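Hypothetical protein (Pyrococcus furiosus, PDB 2FZF) is of unknown function but belongs to the rubrerythrin family of the ferritin clan, whose members are typically di-iron four-helix bundle proteins. Local coordinates at residues F19-K30 / F77-H88. Residues are numbered along the deposited sequence; the frame is centred on the assembly and turned at random.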
ATOM      1  N   PHE A  19       5.085  23.083 -17.629  1.00 53.48           N
ATOM      2  CA  PHE A  19       6.439  23.055 -17.059  1.00 51.20           C
ATOM      3  C   PHE A  19       7.371  22.073 -17.747  1.00 51.41           C
ATOM      4  O   PHE A  19       6.930  21.143 -18.418  1.00 49.49           O
ATOM      5  CB  PHE A  19       6.398  22.708 -15.564  1.00 48.10           C
ATOM      6  CG  PHE A  19       5.444  23.551 -14.770  1.00 45.85           C
ATOM      7  CD1 PHE A  19       4.079  23.301 -14.811  1.00 45.56           C
ATOM      8  CD2 PHE A  19       5.907  24.617 -14.005  1.00 46.47           C
ATOM      9  CE1 PHE A  19       3.186  24.102 -14.107  1.00 46.87           C
ATOM     10  CE2 PHE A  19       5.027  25.429 -13.293  1.00 46.17           C
ATOM     11  CZ  PHE A  19       3.666  25.173 -13.343  1.00 47.17           C
ATOM     12  N   SER A  20       8.671  22.297 -17.563  1.00 53.28           N
ATOM     13  CA  SER A  20       9.714  21.456 -18.144  1.00 55.03           C
ATOM     14  C   SER A  20       9.966  20.208 -17.312  1.00 56.27           C
ATOM     15  O   SER A  20       9.396  20.034 -16.237  1.00 57.25           O
ATOM     16  CB  SER A  20      11.015  22.243 -18.257  1.00 55.55           C
ATOM     17  OG  SER A  20      11.336  22.842 -17.020  1.00 56.37           O
ATOM     18  N   LEU A  21      10.836  19.337 -17.803  1.00 57.27           N
ATOM     19  CA  LEU A  21      11.123  18.118 -17.078  1.00 57.99           C
ATOM     20  C   LEU A  21      11.865  18.432 -15.785  1.00 58.77           C
ATOM     21  O   LEU A  21      11.592  17.828 -14.742  1.00 58.77           O
ATOM     22  CB  LEU A  21      11.923  17.155 -17.957  1.00 57.78           C
ATOM     23  CG  LEU A  21      12.187  15.749 -17.389  1.00 59.27           C
ATOM     24  CD1 LEU A  21      13.434  15.787 -16.531  1.00 59.01           C
ATOM     25  CD2 LEU A  21      10.981  15.241 -16.590  1.00 56.96           C
ATOM     26  N   GLU A  22      12.782  19.394 -15.846  1.00 57.99           N
ATOM     27  CA  GLU A  22      13.551  19.784 -14.667  1.00 57.68           C
ATOM     28  C   GLU A  22      12.671  20.513 -13.649  1.00 55.98           C
ATOM     29  O   GLU A  22      12.802  20.312 -12.439  1.00 57.49           O
ATOM     30  CB  GLU A  22      14.738  20.662 -15.083  1.00 58.76           C
ATOM     31  CG  GLU A  22      14.450  21.550 -16.280  1.00 63.30           C
ATOM     32  CD  GLU A  22      15.262  21.183 -17.512  1.00 65.42           C
ATOM     33  OE1 GLU A  22      16.496  21.411 -17.506  1.00 67.58           O
ATOM     34  OE2 GLU A  22      14.672  20.661 -18.488  1.00 65.27           O
ATOM     35  N   GLU A  23      11.766  21.349 -14.145  1.00 53.27           N
ATOM     36  CA  GLU A  23      10.862  22.095 -13.280  1.00 49.85           C
ATOM     37  C   GLU A  23       9.967  21.114 -12.556  1.00 48.16           C
ATOM     38  O   GLU A  23       9.715  21.237 -11.353  1.00 48.43           O
ATOM     39  CB  GLU A  23      10.010  23.055 -14.104  1.00 49.85           C
ATOM     40  CG  GLU A  23      10.670  24.401 -14.337  1.00 48.76           C
ATOM     41  CD  GLU A  23       9.782  25.366 -15.101  1.00 48.27           C
ATOM     42  OE1 GLU A  23       9.977  26.589 -14.941  1.00 47.60           O
ATOM     43  OE2 GLU A  23       8.902  24.901 -15.859  1.00 45.66           O
ATOM     44  N   LEU A  24       9.483  20.137 -13.309  1.00 45.59           N
ATOM     45  CA  LEU A  24       8.633  19.119 -12.741  1.00 43.59           C
ATOM     46  C   LEU A  24       9.447  18.344 -11.709  1.00 42.64           C
ATOM     47  O   LEU A  24       9.038  18.230 -10.555  1.00 43.06           O
ATOM     48  CB  LEU A  24       8.094  18.194 -13.843  1.00 41.04           C
ATOM     49  CG  LEU A  24       7.072  18.841 -14.797  1.00 38.38           C
ATOM     50  CD1 LEU A  24       6.600  17.821 -15.821  1.00 35.68           C
ATOM     51  CD2 LEU A  24       5.890  19.378 -14.004  1.00 33.79           C
ATOM     52  N   LEU A  25      10.608  17.830 -12.099  1.00 41.08           N
ATOM     53  CA  LEU A  25      11.412  17.102 -11.131  1.00 40.45           C
ATOM     54  C   LEU A  25      11.632  17.947  -9.877  1.00 40.97           C
ATOM     55  O   LEU A  25      11.648  17.412  -8.772  1.00 44.02           O
ATOM     56  CB  LEU A  25      12.756  16.682 -11.723  1.00 39.81           C
ATOM     57  CG  LEU A  25      12.703  15.523 -12.724  1.00 36.23           C
ATOM     58  CD1 LEU A  25      14.056  15.387 -13.345  1.00 37.39           C
ATOM     59  CD2 LEU A  25      12.296  14.234 -12.061  1.00 34.52           C
ATOM     60  N   GLY A  26      11.789  19.258 -10.033  1.00 39.09           N
ATOM     61  CA  GLY A  26      11.967  20.095  -8.860  1.00 39.23           C
ATOM     62  C   GLY A  26      10.712  20.052  -7.988  1.00 39.78           C
ATOM     63  O   GLY A  26      10.780  20.015  -6.759  1.00 38.60           O
ATOM     64  N   MET A  27       9.558  20.069  -8.648  1.00 41.13           N
ATOM     65  CA  MET A  27       8.264  20.009  -7.983  1.00 39.24           C
ATOM     66  C   MET A  27       8.173  18.719  -7.188  1.00 36.21           C
ATOM     67  O   MET A  27       7.779  18.730  -6.019  1.00 34.41           O
ATOM     68  CB  MET A  27       7.135  20.053  -9.019  1.00 42.03           C
ATOM     69  CG  MET A  27       6.868  21.440  -9.590  1.00 47.87           C
ATOM     70  SD  MET A  27       5.379  21.572 -10.651  1.00 53.07           S
ATOM     71  CE  MET A  27       4.216  20.624  -9.684  1.00 52.29           C
ATOM     72  N   ALA A  28       8.540  17.616  -7.842  1.00 34.33           N
ATOM     73  CA  ALA A  28       8.529  16.277  -7.237  1.00 34.49           C
ATOM     74  C   ALA A  28       9.341  16.267  -5.952  1.00 33.86           C
ATOM     75  O   ALA A  28       8.850  15.869  -4.902  1.00 32.56           O
ATOM     76  CB  ALA A  28       9.097  15.268  -8.210  1.00 32.40           C
ATOM     77  N   ILE A  29      10.587  16.714  -6.053  1.00 34.16           N
ATOM     78  CA  ILE A  29      11.463  16.783  -4.902  1.00 35.15           C
ATOM     79  C   ILE A  29      10.783  17.597  -3.803  1.00 37.09           C
ATOM     80  O   ILE A  29      10.721  17.171  -2.647  1.00 39.57           O
ATOM     81  CB  ILE A  29      12.797  17.465  -5.250  1.00 33.18           C
ATOM     82  CG1 ILE A  29      13.520  16.683  -6.355  1.00 32.10           C
ATOM     83  CG2 ILE A  29      13.655  17.569  -4.007  1.00 31.01           C
ATOM     84  CD1 ILE A  29      14.820  17.316  -6.812  1.00 29.57           C
ATOM     85  N   LYS A  30      10.266  18.763  -4.177  1.00 35.84           N
ATOM     86  CA  LYS A  30       9.608  19.650  -3.239  1.00 36.11           C
ATOM     87  C   LYS A  30       8.455  18.946  -2.565  1.00 37.01           C
ATOM     88  O   LYS A  30       8.260  19.067  -1.358  1.00 36.58           O
ATOM     89  CB  LYS A  30       9.099  20.902  -3.966  1.00 38.18           C
ATOM     90  CG  LYS A  30       8.737  22.082  -3.071  1.00 42.37           C
ATOM     91  CD  LYS A  30       8.601  23.379  -3.885  1.00 48.54           C
ATOM     92  CE  LYS A  30       8.418  24.628  -2.978  1.00 52.86           C
ATOM     93  NZ  LYS A  30       8.523  25.935  -3.728  1.00 53.41           N
ATOM     94  N   PHE A  77      20.615  16.066 -15.497  1.00 44.53           N
ATOM     95  CA  PHE A  77      21.064  17.462 -15.492  1.00 43.41           C
ATOM     96  C   PHE A  77      22.358  17.631 -14.700  1.00 43.81           C
ATOM     97  O   PHE A  77      22.427  18.429 -13.764  1.00 42.42           O
ATOM     98  CB  PHE A  77      19.973  18.356 -14.905  1.00 40.97           C
ATOM     99  CG  PHE A  77      18.637  18.164 -15.557  1.00 40.57           C
ATOM    100  CD1 PHE A  77      18.404  18.643 -16.848  1.00 40.02           C
ATOM    101  CD2 PHE A  77      17.627  17.459 -14.909  1.00 40.26           C
ATOM    102  CE1 PHE A  77      17.193  18.420 -17.491  1.00 38.37           C
ATOM    103  CE2 PHE A  77      16.412  17.228 -15.540  1.00 41.32           C
ATOM    104  CZ  PHE A  77      16.192  17.714 -16.841  1.00 40.80           C
ATOM    105  N   PRO A  78      23.421  16.910 -15.102  1.00 45.32           N
ATOM    106  CA  PRO A  78      24.712  16.987 -14.408  1.00 46.29           C
ATOM    107  C   PRO A  78      25.293  18.379 -14.269  1.00 46.81           C
ATOM    108  O   PRO A  78      25.440  19.094 -15.251  1.00 47.21           O
ATOM    109  CB  PRO A  78      25.601  16.054 -15.227  1.00 44.96           C
ATOM    110  CG  PRO A  78      25.044  16.172 -16.593  1.00 42.84           C
ATOM    111  CD  PRO A  78      23.556  16.151 -16.361  1.00 44.19           C
ATOM    112  N   GLY A  79      25.602  18.757 -13.032  1.00 49.31           N
ATOM    113  CA  GLY A  79      26.181  20.061 -12.772  1.00 50.41           C
ATOM    114  C   GLY A  79      25.185  21.151 -12.430  1.00 52.06           C
ATOM    115  O   GLY A  79      25.536  22.091 -11.720  1.00 53.97           O
ATOM    116  N   LYS A  80      23.953  21.032 -12.921  1.00 53.22           N
ATOM    117  CA  LYS A  80      22.918  22.038 -12.670  1.00 54.53           C
ATOM    118  C   LYS A  80      22.159  21.829 -11.367  1.00 54.24           C
ATOM    119  O   LYS A  80      21.645  20.743 -11.101  1.00 54.63           O
ATOM    120  CB  LYS A  80      21.922  22.089 -13.843  1.00 55.66           C
ATOM    121  CG  LYS A  80      22.009  23.372 -14.657  1.00 56.96           C
ATOM    122  CD  LYS A  80      21.651  24.588 -13.781  1.00 60.90           C
ATOM    123  CE  LYS A  80      22.515  25.833 -14.081  1.00 61.39           C
ATOM    124  NZ  LYS A  80      23.948  25.707 -13.639  1.00 59.46           N
ATOM    125  N   GLU A  81      22.088  22.881 -10.560  1.00 54.36           N
ATOM    126  CA  GLU A  81      21.394  22.811  -9.281  1.00 53.88           C
ATOM    127  C   GLU A  81      19.899  22.718  -9.471  1.00 54.70           C
ATOM    128  O   GLU A  81      19.350  23.243 -10.440  1.00 55.14           O
ATOM    129  CB  GLU A  81      21.722  24.034  -8.428  1.00 52.26           C
ATOM    130  CG  GLU A  81      23.160  24.061  -7.971  1.00 53.49           C
ATOM    131  CD  GLU A  81      23.512  22.869  -7.093  1.00 54.36           C
ATOM    132  OE1 GLU A  81      23.121  22.864  -5.900  1.00 54.54           O
ATOM    133  OE2 GLU A  81      24.161  21.933  -7.606  1.00 53.92           O
ATOM    134  N   VAL A  82      19.242  22.056  -8.528  1.00 56.09           N
ATOM    135  CA  VAL A  82      17.800  21.889  -8.593  1.00 56.91           C
ATOM    136  C   VAL A  82      17.099  23.234  -8.496  1.00 58.05           C
ATOM    137  O   VAL A  82      17.497  24.107  -7.726  1.00 56.12           O
ATOM    138  CB  VAL A  82      17.289  20.978  -7.451  1.00 56.19           C
ATOM    139  CG1 VAL A  82      15.778  20.799  -7.564  1.00 54.92           C
ATOM    140  CG2 VAL A  82      17.996  19.633  -7.503  1.00 55.83           C
ATOM    141  N   VAL A  83      16.053  23.395  -9.293  1.00 60.31           N
ATOM    142  CA  VAL A  83      15.275  24.624  -9.282  1.00 62.94           C
ATOM    143  C   VAL A  83      13.818  24.319  -8.908  1.00 62.66           C
ATOM    144  O   VAL A  83      13.180  23.457  -9.507  1.00 63.54           O
ATOM    145  CB  VAL A  83      15.320  25.324 -10.667  1.00 64.67           C
ATOM    146  CG1 VAL A  83      15.030  24.315 -11.789  1.00 63.20           C
ATOM    147  CG2 VAL A  83      14.309  26.468 -10.693  1.00 65.31           C
ATOM    148  N   PHE A  84      13.297  25.024  -7.912  1.00 61.98           N
ATOM    149  CA  PHE A  84      11.922  24.805  -7.491  1.00 61.53           C
ATOM    150  C   PHE A  84      10.978  25.904  -7.973  1.00 62.15           C
ATOM    151  O   PHE A  84      11.105  27.072  -7.576  1.00 63.03           O
ATOM    152  CB  PHE A  84      11.832  24.701  -5.962  1.00 60.55           C
ATOM    153  CG  PHE A  84      12.694  23.620  -5.379  1.00 60.33           C
ATOM    154  CD1 PHE A  84      13.931  23.925  -4.826  1.00 59.51           C
ATOM    155  CD2 PHE A  84      12.298  22.282  -5.448  1.00 58.70           C
ATOM    156  CE1 PHE A  84      14.757  22.922  -4.349  1.00 59.80           C
ATOM    157  CE2 PHE A  84      13.119  21.271  -4.975  1.00 57.39           C
ATOM    158  CZ  PHE A  84      14.352  21.587  -4.427  1.00 59.06           C
ATOM    159  N   PRO A  85      10.026  25.551  -8.850  1.00 61.20           N
ATOM    160  CA  PRO A  85       9.075  26.547  -9.347  1.00 61.42           C
ATOM    161  C   PRO A  85       8.101  26.962  -8.233  1.00 62.33           C
ATOM    162  O   PRO A  85       7.856  26.193  -7.304  1.00 63.74           O
ATOM    163  CB  PRO A  85       8.390  25.816 -10.505  1.00 60.73           C
ATOM    164  CG  PRO A  85       8.477  24.381 -10.109  1.00 59.64           C
ATOM    165  CD  PRO A  85       9.867  24.267  -9.553  1.00 60.21           C
ATOM    166  N   LYS A  86       7.559  28.174  -8.320  1.00 62.28           N
ATOM    167  CA  LYS A  86       6.620  28.653  -7.309  1.00 61.93           C
ATOM    168  C   LYS A  86       5.341  27.824  -7.336  1.00 60.78           C
ATOM    169  O   LYS A  86       4.779  27.493  -6.297  1.00 61.28           O
ATOM    170  CB  LYS A  86       6.272  30.132  -7.551  1.00 64.19           C
ATOM    171  CG  LYS A  86       7.430  31.116  -7.356  1.00 66.47           C
ATOM    172  CD  LYS A  86       7.863  31.779  -8.665  1.00 67.66           C
ATOM    173  CE  LYS A  86       6.785  32.715  -9.215  1.00 67.78           C
ATOM    174  NZ  LYS A  86       7.174  33.374 -10.507  1.00 67.17           N
ATOM    175  N   GLU A  87       4.885  27.485  -8.533  1.00 59.76           N
ATOM    176  CA  GLU A  87       3.665  26.716  -8.659  1.00 59.64           C
ATOM    177  C   GLU A  87       3.885  25.257  -8.253  1.00 58.72           C
ATOM    178  O   GLU A  87       5.021  24.787  -8.111  1.00 58.77           O
ATOM    179  CB  GLU A  87       3.125  26.807 -10.097  1.00 61.05           C
ATOM    180  CG  GLU A  87       2.831  28.247 -10.627  1.00 63.83           C
ATOM    181  CD  GLU A  87       1.708  29.004  -9.882  1.00 65.93           C
ATOM    182  OE1 GLU A  87       0.626  28.420  -9.614  1.00 65.19           O
ATOM    183  OE2 GLU A  87       1.906  30.206  -9.584  1.00 66.36           O
ATOM    184  N   HIS A  88       2.788  24.545  -8.039  1.00 57.21           N
ATOM    185  CA  HIS A  88       2.877  23.150  -7.657  1.00 54.91           C
ATOM    186  C   HIS A  88       1.578  22.406  -7.949  1.00 54.50           C
ATOM    187  O   HIS A  88       0.480  22.942  -7.776  1.00 54.88           O
ATOM    188  CB  HIS A  88       3.256  23.037  -6.176  1.00 52.80           C
ATOM    189  CG  HIS A  88       2.169  23.437  -5.223  1.00 52.80           C
ATOM    190  ND1 HIS A  88       0.994  22.731  -5.094  1.00 51.56           N
ATOM    191  CD2 HIS A  88       2.116  24.431  -4.305  1.00 52.43           C
ATOM    192  CE1 HIS A  88       0.263  23.268  -4.134  1.00 49.86           C
ATOM    193  NE2 HIS A  88       0.920  24.300  -3.638  1.00 51.42           N
TER
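Glu22 CB lies over one face of the Phe77 ring, a CH-pi contact 4.0 Å from the ring centroid. At the edge of the same ring, in its plane, sit Leu21 CD1 and Leu25 CD1, the latter 3.7 Å from Phe77 CE2. The Glu22 chain bends at chi2 (-114°), leaving its carboxylate on the same side of the ring, above the rim at CE1, with the two planes 46° apart. The Phe84 ring turns its edge to Gly26 O and Ile29 CB. Val82 CG1 lies over one of its faces, toward the rim, and also meets Ile29 CD1 tip to tip at 3.7 Å. Phe19 CZ meets Glu87 CB obliquely at 3.7 Å. Gly26, with no side chain, lets the loop backbone come close: its CA is 3.6 Å from Val83 O. Pro85 CG packs against Met27 CG. Met27 turns at its last torsion (chi3 43°), which brings CE to 3.5 Å from His88 CA. Lys30, extended beyond CG, passes obliquely by Phe84, with CB 3.8 Å from Phe84 CD2. Glu23 N donates to Ser20 OG and Ser20 N to Glu23 OE2, a capping box. Mainly apolar packing lays the 77-88 loop, which begins with a type II turn, across the first turns of helix 21-44, consistent with the long crossover joining the two helix pairs of a ferritin-like four-helix bundle.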